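Local coordinates for fiber protein 2 (Human adenovirus type 41, PDB 2BZV) that probably forms, as a homotrimer, the short fibre spikes at the capsid vertices, whose knob is thought to serve in attachment to host cells, at residues S71-F76 and A147-W152; V137-I142 and F167-E172. One frame throughout, in Å; residues are numbered along the deposited sequence.

Contact 1: S71-F76 and A147-W152; sequences SLKLPF and AFTFKW
Phe-76 lays the rim of its ring against the rim of Phe-148, CE2 to CD2 at 3.7 Å, with the planes nearly perpendicular at 87° and neither ring over the other's face. Further along, Leu-74 reaches the edge of the Phe-150 ring, its CD1 4.0 Å from CE2. A chi1 of -60° sets Phe-150 CG beside its own backbone N and brings that edge to Leu-74. Leu-72 stands beside Phe-150, pointing the same way, and its CB meets the indole edge of Trp-152 in plane, 3.8 Å from CZ3. Four backbone bonds hold this antiparallel pair in register, two each for Leu-72 with Phe-150 and Leu-74 with Phe-148; the straightest, Phe-150 N to Leu-72 O, spans 2.8 Å. On the face of Lys-73, Thr-149 and Ala-147, the extended lysine passes Thr-149 OG1 and Ala-147 CB, and its NZ is hydrogen-bonded to Glu-141 O. Strand 69-76 is an outer strand of its three-stranded sheet within this chain, and strand 146-153 is the middle one, with 135-139 beyond it. The face of Leu-72, Leu-74, Phe-148 and Phe-150 packs, with Trp-152, on strands 36-45 and 48-57 of the facing sheet, through Leu-38, Leu-40, Leu-42, Ile-53 and Ile-55.

Contact 2: V137-I142 and F167-E172; sequences VVYNEI and FCYITE
Tyr-139 reaches across from one sheet to the other and brings its phenol end against both Phe-167 and Tyr-169. Its OH lies 3.4 Å from Phe-167 CD1, which sits near the plane of the tyrosine ring, at its edge. A chi1 near 60° in Phe-167 turns its ring so that CD1 meets the hydroxyl. On Tyr-169 the touch is mainly to CB and the near side of the ring: Tyr-139 CZ is 3.5 Å from Tyr-169 CB, and Tyr-139 CE1 is 3.8 Å from Tyr-169 CG. The two tyrosine rings, inclined at 40° with centroids 5.2 Å apart, form an oblique pair, neither stacked nor edge-to-face.

The polar link is a water, 2.7 Å from Tyr-139 OH in the plane of its ring, which donates to Cys-168 O at 2.8 Å. It gives the phenol oxygen a polar partner in otherwise largely apolar packing. Val-137 adds a looser touch, CG1 to Phe-167 CB at 4.2 Å. At the far end of Tyr-169, OH is hydrogen-bonded to Phe-107 O.

Strands 135-139 and 165-170 run almost parallel, at 10°, but their axes are 9.7 Å apart: within this chain they are outer strands of two different sheets, joined here by side chains. Strand 165-170 is paired with 48-57, and its Cys-168 and Ile-170 also pack on Leu-50 and Phe-39 of a second subunit.

How the contacts relate
The centres of contacts 1 and 2 lie about 10 Å apart in the knob domain, and their segments alternate along the chain: 71-76, 137-142, 147-152, 167-172. Contact 1 is pairing within the three-stranded sheet, whereas contact 2 bridges from that sheet's other outer strand, 135-139, to the end of the five-stranded sheet. Strand 146-153 connects them, since 135-139 pairs with it on the side away from 69-76. They also touch directly, with Phe-150 CE1 3.6 Å from Val-137 CG2 and the Phe-148 ring edge-to-face with Tyr-169. Contact 1 builds one sheet of the beta sandwich, and contact 2 ties that sheet's edge to the other, near a second subunit; no other chain touches contact 1.

Contact 1: S71-F76 and A147-W152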
loop_
_atom_site.group_PDB
_atom_site.type_symbol
_atom_site.label_atom_id
_atom_site.label_comp_id
_atom_site.label_asym_id
_atom_site.label_seq_id
_atom_site.Cartn_x
_atom_site.Cartn_y
_atom_site.Cartn_z
ATOM N N SER A 71 14.341 2.897 -18.560
ATOM C CA SER A 71 13.269 1.924 -18.403
ATOM C C SER A 71 13.825 0.532 -18.146
ATOM O O SER A 71 14.972 0.207 -18.502
ATOM C CB SER A 71 12.400 1.853 -19.654
ATOM O OG SER A 71 13.173 1.276 -20.696
ATOM N N LEU A 72 13.015 -0.299 -17.520
ATOM C CA LEU A 72 13.344 -1.696 -17.276
ATOM C C LEU A 72 12.103 -2.513 -17.556
ATOM O O LEU A 72 11.068 -2.278 -16.936
ATOM C CB LEU A 72 13.764 -1.909 -15.813
ATOM C CG LEU A 72 13.891 -3.373 -15.353
ATOM C CD1 LEU A 72 15.066 -4.024 -16.058
ATOM C CD2 LEU A 72 14.028 -3.461 -13.826
ATOM N N LYS A 73 12.211 -3.486 -18.451
ATOM C CA LYS A 73 11.099 -4.369 -18.777
ATOM C C LYS A 73 11.374 -5.776 -18.272
ATOM O O LYS A 73 12.429 -6.355 -18.563
ATOM C CB LYS A 73 10.857 -4.387 -20.287
ATOM C CG LYS A 73 9.614 -5.156 -20.657
ATOM C CD LYS A 73 9.301 -4.916 -22.116
ATOM C CE LYS A 73 8.012 -5.631 -22.452
ATOM N NZ LYS A 73 7.698 -5.467 -23.909
ATOM N N LEU A 74 10.414 -6.329 -17.543
ATOM C CA LEU A 74 10.473 -7.718 -17.085
ATOM C C LEU A 74 9.358 -8.478 -17.803
ATOM O O LEU A 74 8.175 -8.280 -17.505
ATOM C CB LEU A 74 10.290 -7.828 -15.571
ATOM C CG LEU A 74 11.311 -7.044 -14.731
ATOM C CD1 LEU A 74 11.034 -7.278 -13.265
ATOM C CD2 LEU A 74 12.748 -7.432 -15.055
ATOM N N PRO A 75 9.722 -9.309 -18.783
ATOM C CA PRO A 75 8.742 -10.082 -19.539
ATOM C C PRO A 75 8.552 -11.482 -18.973
ATOM O O PRO A 75 9.518 -12.082 -18.479
ATOM C CB PRO A 75 9.401 -10.171 -20.926
ATOM C CG PRO A 75 10.877 -10.269 -20.613
ATOM C CD PRO A 75 11.086 -9.518 -19.310
ATOM N N PHE A 76 7.332 -12.000 -19.073
ATOM C CA PHE A 76 7.001 -13.338 -18.574
ATOM C C PHE A 76 6.230 -14.101 -19.641
ATOM O O PHE A 76 5.511 -13.505 -20.446
ATOM C CB PHE A 76 6.131 -13.264 -17.309
ATOM C CG PHE A 76 6.787 -12.509 -16.175
ATOM C CD1 PHE A 76 7.475 -13.179 -15.171
ATOM C CD2 PHE A 76 6.713 -11.131 -16.119
ATOM C CE1 PHE A 76 8.088 -12.461 -14.148
ATOM C CE2 PHE A 76 7.312 -10.416 -15.102
ATOM C CZ PHE A 76 8.001 -11.084 -14.118
ATOM N N ALA A 147 3.924 -8.664 -18.560
ATOM C CA ALA A 147 5.117 -7.870 -18.363
ATOM C C ALA A 147 4.905 -6.774 -17.342
ATOM O O ALA A 147 3.778 -6.317 -17.100
ATOM C CB ALA A 147 5.571 -7.227 -19.689
ATOM N N PHE A 148 6.018 -6.340 -16.768
ATOM C CA PHE A 148 6.107 -5.046 -16.092
ATOM C C PHE A 148 7.073 -4.181 -16.882
ATOM O O PHE A 148 8.156 -4.651 -17.248
ATOM C CB PHE A 148 6.720 -5.155 -14.698
ATOM C CG PHE A 148 6.006 -6.053 -13.740
ATOM C CD1 PHE A 148 4.837 -5.637 -13.132
ATOM C CD2 PHE A 148 6.535 -7.266 -13.391
ATOM C CE1 PHE A 148 4.175 -6.445 -12.232
ATOM C CE2 PHE A 148 5.877 -8.079 -12.484
ATOM C CZ PHE A 148 4.693 -7.673 -11.920
ATOM N N THR A 149 6.707 -2.913 -17.096
ATOM C CA THR A 149 7.638 -1.953 -17.675
ATOM C C THR A 149 7.738 -0.798 -16.696
ATOM O O THR A 149 6.768 -0.080 -16.476
ATOM C CB THR A 149 7.207 -1.454 -19.058
ATOM O OG1 THR A 149 7.027 -2.598 -19.915
ATOM C CG2 THR A 149 8.259 -0.510 -19.621
ATOM N N PHE A 150 8.922 -0.664 -16.112
ATOM C CA PHE A 150 9.197 0.391 -15.143
ATOM C C PHE A 150 9.923 1.524 -15.844
ATOM O O PHE A 150 10.760 1.277 -16.709
ATOM C CB PHE A 150 10.097 -0.158 -14.040
ATOM C CG PHE A 150 9.483 -1.303 -13.288
ATOM C CD1 PHE A 150 8.443 -1.091 -12.388
ATOM C CD2 PHE A 150 9.947 -2.604 -13.481
ATOM C CE1 PHE A 150 7.867 -2.153 -11.692
ATOM C CE2 PHE A 150 9.381 -3.657 -12.796
ATOM C CZ PHE A 150 8.338 -3.432 -11.898
ATOM N N LYS A 151 9.632 2.756 -15.454
ATOM C CA LYS A 151 10.353 3.903 -15.991
ATOM C C LYS A 151 10.646 4.881 -14.859
ATOM O O LYS A 151 9.755 5.198 -14.061
ATOM C CB LYS A 151 9.546 4.610 -17.087
ATOM C CG LYS A 151 10.294 5.808 -17.708
ATOM C CD LYS A 151 9.392 6.562 -18.678
ATOM C CE LYS A 151 9.971 7.909 -19.086
ATOM N NZ LYS A 151 9.047 8.637 -20.008
ATOM N N TRP A 152 11.890 5.352 -14.835
ATOM C CA TRP A 152 12.311 6.381 -13.886
ATOM C C TRP A 152 12.894 7.563 -14.633
ATOM O O TRP A 152 13.580 7.390 -15.648
ATOM C CB TRP A 152 13.419 5.861 -12.986
ATOM C CG TRP A 152 13.086 4.687 -12.129
ATOM C CD1 TRP A 152 12.664 4.728 -10.834
ATOM C CD2 TRP A 152 13.200 3.305 -12.469
ATOM N NE1 TRP A 152 12.483 3.463 -10.345
ATOM C CE2 TRP A 152 12.808 2.564 -11.333
ATOM C CE3 TRP A 152 13.582 2.619 -13.621
ATOM C CZ2 TRP A 152 12.796 1.164 -11.322
ATOM C CZ3 TRP A 152 13.571 1.234 -13.607
ATOM C CH2 TRP A 152 13.177 0.516 -12.457
#

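Contact 2: V137-I142 and F167-E172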
loop_
_atom_site.group_PDB
_atom_site.type_symbol
_atom_site.label_atom_id
_atom_site.label_comp_id
_atom_site.label_asym_id
_atom_site.label_seq_id
_atom_site.Cartn_x
_atom_site.Cartn_y
_atom_site.Cartn_z
ATOM N N VAL A 137 4.873 2.520 -13.705
ATOM C CA VAL A 137 4.828 1.110 -14.060
ATOM C C VAL A 137 3.655 0.908 -15.009
ATOM O O VAL A 137 2.556 1.408 -14.751
ATOM C CB VAL A 137 4.766 0.187 -12.811
ATOM C CG1 VAL A 137 3.604 0.526 -11.888
ATOM C CG2 VAL A 137 4.719 -1.273 -13.250
ATOM N N VAL A 138 3.934 0.229 -16.123
ATOM C CA VAL A 138 2.895 -0.167 -17.075
ATOM C C VAL A 138 2.866 -1.661 -17.142
ATOM O O VAL A 138 3.914 -2.334 -17.131
ATOM C CB VAL A 138 3.436 0.478 -18.524
ATOM C CG1 VAL A 138 2.627 -0.105 -19.690
ATOM C CG2 VAL A 138 3.381 2.053 -18.461
ATOM N N TYR A 139 1.658 -2.202 -17.189
ATOM C CA TYR A 139 1.434 -3.638 -17.145
ATOM C C TYR A 139 1.111 -4.210 -18.515
ATOM O O TYR A 139 0.319 -3.643 -19.270
ATOM C CB TYR A 139 0.293 -3.950 -16.171
ATOM C CG TYR A 139 0.571 -3.400 -14.780
ATOM C CD1 TYR A 139 1.518 -4.000 -13.952
ATOM C CD2 TYR A 139 -0.072 -2.257 -14.312
ATOM C CE1 TYR A 139 1.786 -3.483 -12.686
ATOM C CE2 TYR A 139 0.198 -1.734 -13.045
ATOM C CZ TYR A 139 1.132 -2.356 -12.251
ATOM O OH TYR A 139 1.426 -1.874 -10.986
ATOM N N ASN A 140 1.729 -5.343 -18.806
ATOM C CA ASN A 140 1.404 -6.155 -19.970
ATOM C C ASN A 140 1.576 -5.453 -21.311
ATOM O O ASN A 140 0.815 -5.709 -22.242
ATOM C CB ASN A 140 0.001 -6.764 -19.807
ATOM C CG ASN A 140 -0.066 -7.709 -18.620
ATOM O OD1 ASN A 140 0.953 -8.243 -18.180
ATOM N ND2 ASN A 140 -1.268 -7.955 -18.132
ATOM N N GLU A 141 2.594 -4.603 -21.412
ATOM C CA GLU A 141 2.946 -4.018 -22.701
ATOM C C GLU A 141 3.825 -5.028 -23.432
ATOM O O GLU A 141 5.054 -4.910 -23.460
ATOM C CB GLU A 141 3.670 -2.696 -22.502
ATOM C CG GLU A 141 3.827 -1.899 -23.793
ATOM C CD GLU A 141 4.483 -0.563 -23.526
ATOM O OE1 GLU A 141 3.779 0.362 -23.080
ATOM O OE2 GLU A 141 5.703 -0.455 -23.766
ATOM N N ILE A 142 3.174 -6.047 -23.984
ATOM C CA ILE A 142 3.869 -7.206 -24.543
ATOM C C ILE A 142 2.852 -7.947 -25.401
ATOM O O ILE A 142 1.647 -7.879 -25.120
ATOM C CB ILE A 142 4.472 -8.100 -23.409
ATOM C CG1 ILE A 142 5.465 -9.127 -23.952
ATOM C CG2 ILE A 142 3.353 -8.739 -22.576
ATOM C CD1 ILE A 142 6.374 -9.682 -22.867
ATOM N N PHE A 167 4.198 0.076 -5.326
ATOM C CA PHE A 167 3.080 0.034 -6.258
ATOM C C PHE A 167 2.191 -1.162 -5.932
ATOM O O PHE A 167 2.578 -2.038 -5.171
ATOM C CB PHE A 167 3.567 -0.003 -7.718
ATOM C CG PHE A 167 4.431 -1.206 -8.068
ATOM C CD1 PHE A 167 3.884 -2.289 -8.741
ATOM C CD2 PHE A 167 5.776 -1.224 -7.737
ATOM C CE1 PHE A 167 4.670 -3.392 -9.056
ATOM C CE2 PHE A 167 6.565 -2.321 -8.051
ATOM C CZ PHE A 167 6.013 -3.397 -8.708
ATOM N N CYS A 168 0.992 -1.180 -6.494
ATOM C CA CYS A 168 -0.007 -2.198 -6.178
ATOM C C CYS A 168 -0.772 -2.529 -7.467
ATOM O O CYS A 168 -1.209 -1.576 -8.134
ATOM C CB CYS A 168 -0.968 -1.671 -5.095
ATOM S SG CYS A 168 -2.340 -2.764 -4.716
ATOM N N TYR A 169 -1.002 -3.798 -7.772
ATOM C CA TYR A 169 -1.767 -4.166 -8.956
ATOM C C TYR A 169 -2.611 -5.406 -8.674
ATOM O O TYR A 169 -2.434 -6.100 -7.667
ATOM C CB TYR A 169 -0.837 -4.359 -10.172
ATOM C CG TYR A 169 0.124 -5.523 -9.993
ATOM C CD1 TYR A 169 -0.204 -6.800 -10.438
ATOM C CD2 TYR A 169 1.361 -5.339 -9.371
ATOM C CE1 TYR A 169 0.680 -7.872 -10.267
ATOM C CE2 TYR A 169 2.245 -6.400 -9.190
ATOM C CZ TYR A 169 1.889 -7.667 -9.637
ATOM O OH TYR A 169 2.776 -8.707 -9.428
ATOM N N ILE A 170 -3.559 -5.649 -9.583
ATOM C CA ILE A 170 -4.461 -6.783 -9.541
ATOM C C ILE A 170 -3.856 -7.956 -10.311
ATOM O O ILE A 170 -3.358 -7.771 -11.432
ATOM C CB ILE A 170 -5.807 -6.422 -10.188
ATOM C CG1 ILE A 170 -6.400 -5.139 -9.591
ATOM C CG2 ILE A 170 -6.777 -7.601 -10.117
ATOM C CD1 ILE A 170 -6.863 -5.297 -8.182
ATOM N N THR A 171 -3.904 -9.142 -9.716
ATOM C CA THR A 171 -3.266 -10.304 -10.314
ATOM C C THR A 171 -4.216 -11.151 -11.137
ATOM O O THR A 171 -5.438 -11.111 -10.982
ATOM C CB THR A 171 -2.644 -11.241 -9.251
ATOM O OG1 THR A 171 -3.679 -11.899 -8.515
ATOM C CG2 THR A 171 -1.734 -10.470 -8.315
ATOM N N GLU A 172 -3.615 -11.939 -12.007
ATOM C CA GLU A 172 -4.281 -12.994 -12.732
ATOM C C GLU A 172 -4.740 -14.062 -11.746
ATOM O O GLU A 172 -4.097 -14.267 -10.708
ATOM C CB GLU A 172 -3.268 -13.555 -13.747
ATOM C CG GLU A 172 -3.757 -14.237 -14.973
ATOM C CD GLU A 172 -4.513 -13.367 -15.961
ATOM O OE1 GLU A 172 -5.400 -12.577 -15.590
ATOM O OE2 GLU A 172 -4.221 -13.486 -17.155
HETATM O O HOH W 1 -0.157 0.127 -10.160
#